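Local coordinates for gamma-glutamyltransferase 1 Threonine peptidase. MEROPS family T03 (Pseudomonas nitroreducens, PDB 7D9E), which probably transfers gamma-glutamyl groups to water or to acceptor amines, a transpeptidase activity linked with theanine synthesis, at residues A34-I46 / A56-Y68. Numbering follows the deposited sequence.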
ATOM      1  N   ALA A  34     -10.294   6.626   7.519  1.00 17.02           N
ATOM      2  CA  ALA A  34      -9.305   5.796   8.174  1.00 16.70           C
ATOM      3  C   ALA A  34      -9.761   4.349   8.193  1.00 15.24           C
ATOM      4  O   ALA A  34     -10.959   4.059   8.138  1.00 16.21           O
ATOM      5  CB  ALA A  34      -9.062   6.280   9.612  1.00 18.31           C
ATOM      6  N   PRO A  35      -8.822   3.410   8.304  1.00 15.82           N
ATOM      7  CA  PRO A  35      -9.211   1.990   8.257  1.00 17.21           C
ATOM      8  C   PRO A  35      -9.788   1.453   9.540  1.00 18.64           C
ATOM      9  O   PRO A  35     -10.252   0.302   9.543  1.00 16.77           O
ATOM     10  CB  PRO A  35      -7.906   1.284   7.905  1.00 16.81           C
ATOM     11  CG  PRO A  35      -6.844   2.159   8.530  1.00 17.65           C
ATOM     12  CD  PRO A  35      -7.356   3.578   8.268  1.00 16.99           C
ATOM     13  N   ASP A  36      -9.802   2.234  10.619  1.00 17.41           N
ATOM     14  CA  ASP A  36     -10.568   1.862  11.799  1.00 17.93           C
ATOM     15  C   ASP A  36     -11.044   3.110  12.526  1.00 17.38           C
ATOM     16  O   ASP A  36     -10.689   4.240  12.171  1.00 17.59           O
ATOM     17  CB  ASP A  36      -9.830   0.876  12.722  1.00 17.07           C
ATOM     18  CG  ASP A  36      -8.684   1.500  13.524  1.00 18.81           C
ATOM     19  OD1 ASP A  36      -8.613   2.747  13.663  1.00 17.91           O
ATOM     20  OD2 ASP A  36      -7.867   0.719  14.069  1.00 18.85           O
ATOM     21  N   GLN A  37     -11.871   2.881  13.543  1.00 17.38           N
ATOM     22  CA  GLN A  37     -12.524   3.972  14.257  1.00 18.96           C
ATOM     23  C   GLN A  37     -11.533   4.804  15.058  1.00 20.53           C
ATOM     24  O   GLN A  37     -11.786   5.980  15.325  1.00 20.58           O
ATOM     25  CB  GLN A  37     -13.588   3.425  15.203  1.00 20.27           C
ATOM     26  CG  GLN A  37     -13.008   2.490  16.261  1.00 22.99           C
ATOM     27  CD  GLN A  37     -14.044   1.962  17.212  1.00 34.82           C
ATOM     28  OE1 GLN A  37     -14.202   0.746  17.359  1.00 32.64           O
ATOM     29  NE2 GLN A  37     -14.708   2.855  17.915  1.00 32.72           N
ATOM     30  N   TYR A  38     -10.422   4.199  15.474  1.00 18.37           N
ATOM     31  CA  TYR A  38      -9.437   4.889  16.306  1.00 18.56           C
ATOM     32  C   TYR A  38      -8.593   5.851  15.499  1.00 17.52           C
ATOM     33  O   TYR A  38      -8.376   6.990  15.923  1.00 20.69           O
ATOM     34  CB  TYR A  38      -8.570   3.832  16.983  1.00 18.07           C
ATOM     35  CG  TYR A  38      -9.397   2.829  17.754  1.00 17.76           C
ATOM     36  CD1 TYR A  38     -10.114   3.222  18.877  1.00 18.70           C
ATOM     37  CD2 TYR A  38      -9.487   1.500  17.344  1.00 19.62           C
ATOM     38  CE1 TYR A  38     -10.880   2.306  19.597  1.00 22.69           C
ATOM     39  CE2 TYR A  38     -10.269   0.588  18.045  1.00 20.16           C
ATOM     40  CZ  TYR A  38     -10.953   1.004  19.168  1.00 20.72           C
ATOM     41  OH  TYR A  38     -11.724   0.116  19.901  1.00 25.50           O
ATOM     42  N   GLY A  39      -8.130   5.433  14.322  1.00 17.33           N
ATOM     43  CA  GLY A  39      -7.437   6.366  13.453  1.00 18.26           C
ATOM     44  C   GLY A  39      -8.317   7.533  13.052  1.00 21.76           C
ATOM     45  O   GLY A  39      -7.853   8.677  12.970  1.00 19.28           O
ATOM     46  N   ALA A  40      -9.599   7.259  12.793  1.00 18.14           N
ATOM     47  CA  ALA A  40     -10.535   8.316  12.430  1.00 19.41           C
ATOM     48  C   ALA A  40     -10.718   9.306  13.574  1.00 21.46           C
ATOM     49  O   ALA A  40     -10.663  10.526  13.364  1.00 22.00           O
ATOM     50  CB  ALA A  40     -11.880   7.713  12.020  1.00 20.67           C
ATOM     51  N   LYS A  41     -10.951   8.796  14.790  1.00 21.35           N
ATOM     52  CA  LYS A  41     -11.173   9.672  15.937  1.00 20.42           C
ATOM     53  C   LYS A  41      -9.962  10.560  16.187  1.00 22.90           C
ATOM     54  O   LYS A  41     -10.102  11.763  16.452  1.00 25.27           O
ATOM     55  CB  LYS A  41     -11.458   8.823  17.187  1.00 23.60           C
ATOM     56  CG  LYS A  41     -11.584   9.628  18.481  1.00 29.10           C
ATOM     57  CD  LYS A  41     -11.812   8.742  19.698  1.00 35.32           C
ATOM     58  N   VAL A  42      -8.761   9.987  16.096  1.00 21.13           N
ATOM     59  CA  VAL A  42      -7.553  10.753  16.373  1.00 21.61           C
ATOM     60  C   VAL A  42      -7.349  11.828  15.318  1.00 21.12           C
ATOM     61  O   VAL A  42      -7.081  12.990  15.640  1.00 24.18           O
ATOM     62  CB  VAL A  42      -6.340   9.816  16.471  1.00 21.02           C
ATOM     63  CG1 VAL A  42      -5.049  10.591  16.533  1.00 24.90           C
ATOM     64  CG2 VAL A  42      -6.483   8.926  17.696  1.00 21.48           C
ATOM     65  N   ALA A  43      -7.426  11.451  14.039  1.00 20.91           N
ATOM     66  CA  ALA A  43      -7.256  12.446  12.987  1.00 23.75           C
ATOM     67  C   ALA A  43      -8.240  13.588  13.170  1.00 22.89           C
ATOM     68  O   ALA A  43      -7.886  14.761  13.005  1.00 25.47           O
ATOM     69  CB  ALA A  43      -7.459  11.813  11.613  1.00 23.59           C
ATOM     70  N   ALA A  44      -9.482  13.260  13.505  1.00 23.09           N
ATOM     71  CA  ALA A  44     -10.502  14.290  13.646  1.00 25.73           C
ATOM     72  C   ALA A  44     -10.200  15.203  14.827  1.00 29.46           C
ATOM     73  O   ALA A  44     -10.401  16.418  14.739  1.00 29.78           O
ATOM     74  CB  ALA A  44     -11.872  13.632  13.785  1.00 27.77           C
ATOM     75  N   GLU A  45      -9.717  14.637  15.935  1.00 26.47           N
ATOM     76  CA  GLU A  45      -9.348  15.457  17.085  1.00 28.83           C
ATOM     77  C   GLU A  45      -8.230  16.423  16.731  1.00 31.04           C
ATOM     78  O   GLU A  45      -8.254  17.587  17.145  1.00 30.25           O
ATOM     79  CB  GLU A  45      -8.897  14.563  18.237  1.00 31.26           C
ATOM     80  CG  GLU A  45     -10.019  14.112  19.149  1.00 53.15           C
ATOM     81  CD  GLU A  45      -9.564  13.086  20.168  1.00 59.50           C
ATOM     82  OE1 GLU A  45      -8.342  12.831  20.261  1.00 62.49           O
ATOM     83  OE2 GLU A  45     -10.429  12.542  20.888  1.00 67.18           O
ATOM     84  N   ILE A  46      -7.231  15.953  15.979  1.00 29.03           N
ATOM     85  CA  ILE A  46      -6.128  16.820  15.569  1.00 28.83           C
ATOM     86  C   ILE A  46      -6.637  17.950  14.683  1.00 32.38           C
ATOM     87  O   ILE A  46      -6.301  19.122  14.883  1.00 31.56           O
ATOM     88  CB  ILE A  46      -5.030  16.003  14.864  1.00 29.22           C
ATOM     89  CG1 ILE A  46      -4.423  14.959  15.801  1.00 28.31           C
ATOM     90  CG2 ILE A  46      -3.952  16.948  14.328  1.00 26.65           C
ATOM     91  CD1 ILE A  46      -3.904  15.528  17.109  1.00 28.17           C
ATOM     92  N   ALA A  56      -2.229  15.631  11.480  1.00 22.07           N
ATOM     93  CA  ALA A  56      -3.228  14.599  11.691  1.00 20.25           C
ATOM     94  C   ALA A  56      -2.733  13.257  11.179  1.00 19.85           C
ATOM     95  O   ALA A  56      -2.979  12.214  11.800  1.00 19.64           O
ATOM     96  CB  ALA A  56      -4.525  14.994  10.995  1.00 21.69           C
ATOM     97  N   ALA A  57      -2.012  13.266  10.057  1.00 19.82           N
ATOM     98  CA  ALA A  57      -1.484  12.022   9.505  1.00 21.72           C
ATOM     99  C   ALA A  57      -0.454  11.383  10.425  1.00 17.98           C
ATOM    100  O   ALA A  57      -0.438  10.157  10.586  1.00 18.32           O
ATOM    101  CB  ALA A  57      -0.896  12.276   8.120  1.00 18.52           C
ATOM    102  N   VAL A  58       0.405  12.186  11.045  1.00 20.32           N
ATOM    103  CA  VAL A  58       1.379  11.652  11.992  1.00 20.00           C
ATOM    104  C   VAL A  58       0.671  10.986  13.162  1.00 19.03           C
ATOM    105  O   VAL A  58       0.964   9.839  13.523  1.00 19.47           O
ATOM    106  CB  VAL A  58       2.328  12.765  12.460  1.00 23.27           C
ATOM    107  CG1 VAL A  58       3.210  12.253  13.581  1.00 25.43           C
ATOM    108  CG2 VAL A  58       3.140  13.256  11.279  1.00 25.73           C
ATOM    109  N   ALA A  59      -0.279  11.693  13.770  1.00 20.91           N
ATOM    110  CA  ALA A  59      -0.982  11.120  14.911  1.00 18.93           C
ATOM    111  C   ALA A  59      -1.713   9.847  14.502  1.00 18.89           C
ATOM    112  O   ALA A  59      -1.718   8.858  15.245  1.00 18.84           O
ATOM    113  CB  ALA A  59      -1.929  12.159  15.508  1.00 23.67           C
ATOM    114  N   THR A  60      -2.314   9.846  13.305  1.00 19.40           N
ATOM    115  CA  THR A  60      -3.078   8.688  12.838  1.00 18.87           C
ATOM    116  C   THR A  60      -2.171   7.492  12.568  1.00 15.73           C
ATOM    117  O   THR A  60      -2.485   6.357  12.957  1.00 16.27           O
ATOM    118  CB  THR A  60      -3.844   9.090  11.577  1.00 19.41           C
ATOM    119  OG1 THR A  60      -4.767  10.140  11.892  1.00 20.69           O
ATOM    120  CG2 THR A  60      -4.607   7.892  11.000  1.00 18.66           C
ATOM    121  N   ALA A  61      -1.028   7.729  11.928  1.00 17.07           N
ATOM    122  CA  ALA A  61      -0.115   6.637  11.617  1.00 17.06           C
ATOM    123  C   ALA A  61       0.418   5.981  12.880  1.00 14.58           C
ATOM    124  O   ALA A  61       0.545   4.756  12.940  1.00 17.01           O
ATOM    125  CB  ALA A  61       1.036   7.148  10.757  1.00 17.34           C
ATOM    126  N   PHE A  62       0.741   6.773  13.911  1.00 16.97           N
ATOM    127  CA  PHE A  62       1.174   6.127  15.150  1.00 18.24           C
ATOM    128  C   PHE A  62       0.013   5.427  15.839  1.00 15.81           C
ATOM    129  O   PHE A  62       0.200   4.358  16.437  1.00 17.07           O
ATOM    130  CB  PHE A  62       1.871   7.120  16.075  1.00 17.50           C
ATOM    131  CG  PHE A  62       3.290   7.438  15.677  1.00 17.83           C
ATOM    132  CD1 PHE A  62       4.277   6.479  15.745  1.00 20.44           C
ATOM    133  CD2 PHE A  62       3.624   8.711  15.245  1.00 17.98           C
ATOM    134  CE1 PHE A  62       5.606   6.788  15.402  1.00 18.67           C
ATOM    135  CE2 PHE A  62       4.943   9.030  14.901  1.00 20.32           C
ATOM    136  CZ  PHE A  62       5.918   8.060  14.954  1.00 20.05           C
ATOM    137  N   THR A  63      -1.205   5.982  15.737  1.00 16.08           N
ATOM    138  CA  THR A  63      -2.367   5.323  16.340  1.00 16.54           C
ATOM    139  C   THR A  63      -2.590   3.950  15.728  1.00 15.45           C
ATOM    140  O   THR A  63      -2.763   2.959  16.451  1.00 16.07           O
ATOM    141  CB  THR A  63      -3.619   6.185  16.187  1.00 18.61           C
ATOM    142  OG1 THR A  63      -3.495   7.342  17.023  1.00 20.37           O
ATOM    143  CG2 THR A  63      -4.856   5.433  16.644  1.00 17.47           C
ATOM    144  N   LEU A  64      -2.553   3.864  14.395  1.00 16.11           N
ATOM    145  CA  LEU A  64      -2.773   2.582  13.738  1.00 16.07           C
ATOM    146  C   LEU A  64      -1.632   1.595  13.970  1.00 14.21           C
ATOM    147  O   LEU A  64      -1.851   0.381  13.865  1.00 15.71           O
ATOM    148  CB  LEU A  64      -3.011   2.806  12.250  1.00 16.46           C
ATOM    149  CG  LEU A  64      -4.241   3.647  11.905  1.00 17.38           C
ATOM    150  CD1 LEU A  64      -4.270   4.042  10.420  1.00 17.56           C
ATOM    151  CD2 LEU A  64      -5.512   2.902  12.275  1.00 17.03           C
ATOM    152  N   ALA A  65      -0.425   2.081  14.285  1.00 14.41           N
ATOM    153  CA  ALA A  65       0.665   1.205  14.688  1.00 15.42           C
ATOM    154  C   ALA A  65       0.347   0.481  15.989  1.00 17.09           C
ATOM    155  O   ALA A  65       0.956  -0.561  16.282  1.00 17.38           O
ATOM    156  CB  ALA A  65       1.942   2.027  14.819  1.00 16.83           C
ATOM    157  N   VAL A  66      -0.607   1.005  16.759  1.00 16.99           N
ATOM    158  CA  VAL A  66      -1.117   0.356  17.953  1.00 16.38           C
ATOM    159  C   VAL A  66      -2.379  -0.449  17.660  1.00 15.48           C
ATOM    160  O   VAL A  66      -2.473  -1.625  18.017  1.00 15.26           O
ATOM    161  CB  VAL A  66      -1.377   1.405  19.055  1.00 16.63           C
ATOM    162  CG1 VAL A  66      -1.949   0.727  20.291  1.00 17.72           C
ATOM    163  CG2 VAL A  66      -0.109   2.172  19.386  1.00 18.63           C
ATOM    164  N   THR A  67      -3.367   0.170  17.013  1.00 17.35           N
ATOM    165  CA  THR A  67      -4.693  -0.420  16.892  1.00 16.20           C
ATOM    166  C   THR A  67      -4.872  -1.301  15.669  1.00 15.57           C
ATOM    167  O   THR A  67      -5.863  -2.036  15.618  1.00 15.97           O
ATOM    168  CB  THR A  67      -5.784   0.666  16.898  1.00 15.60           C
ATOM    169  OG1 THR A  67      -5.692   1.446  15.699  1.00 16.59           O
ATOM    170  CG2 THR A  67      -5.642   1.562  18.125  1.00 19.00           C
ATOM    171  N   TYR A  68      -3.943  -1.259  14.698  1.00 15.11           N
ATOM    172  CA  TYR A  68      -4.247  -2.004  13.487  1.00 15.06           C
ATOM    173  C   TYR A  68      -2.863  -2.711  13.244  1.00 17.22           C
ATOM    174  O   TYR A  68      -2.273  -2.565  12.168  1.00 15.72           O
ATOM    175  CB  TYR A  68      -4.478  -1.039  12.375  1.00 16.87           C
ATOM    176  CG  TYR A  68      -5.286  -1.517  11.181  1.00 13.93           C
ATOM    177  CD1 TYR A  68      -6.657  -1.402  11.232  1.00 14.42           C
ATOM    178  CD2 TYR A  68      -4.756  -2.249  10.155  1.00 19.23           C
ATOM    179  CE1 TYR A  68      -7.458  -1.802  10.197  1.00 17.35           C
ATOM    180  CE2 TYR A  68      -5.573  -2.716   9.113  1.00 21.76           C
ATOM    181  CZ  TYR A  68      -6.927  -2.487   9.162  1.00 17.24           C
ATOM    182  OH  TYR A  68      -7.793  -2.929   8.181  1.00 18.44           O
TER
HETATM  183  O   HOH W   1     -10.338  -1.677   7.739  1.00 18.78           O
HETATM  184  O   HOH W   2      -8.428  -1.838  14.663  1.00 20.56           O
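D36 OD2 accepts from two donors: T67 OG1 donates to its syn lone pair over 2.8 Å, and a water donates at 2.7 Å to D36 OD2 while also donating to T67 O. The other carboxylate oxygen turns back on its own chain, where G39 N donates to D36 OD1 in an almost straight bond (174°). D36 is the N-cap of helix 37-48; with CG between the backbone N and the carbonyl carbon (chi1 74°), OD1 faces the G39 N-H. With an alanine here, the N-H of G39 would probably lose its cap acceptor and the T67 hydroxyl its carboxylate mate. L64 CD2 lies against the carboxylate, 3.4 Å from D36 OD1, while its CD1 meets P35 CG tip to tip. P35 CG also sits over one face of the Y68 ring, and a second water bridges P35 O to Y68 OH. The two helices form an antiparallel helical hairpin, axes 8.4 Å apart at 155°, within the Ntn-hydrolase fold; A34 pairs with a strand of the partner chain. Close approach is possible at G39, which has no side chain and faces T60 and L64, and at A43, whose CB lies 3.2 Å from T60 OG1. That hydroxyl donates to A56 O from the face opposite T60 N; T63 OG1 donates to A59 O likewise, and the T63 and V42 side chains slide past each other in opposite directions. A59 CB touches both V42 CG1 and I46 CG1. Y38 CD2 lies obliquely against T67 CB; its ring also meets Y156, and its OH is hydrogen-bonded with K162 N.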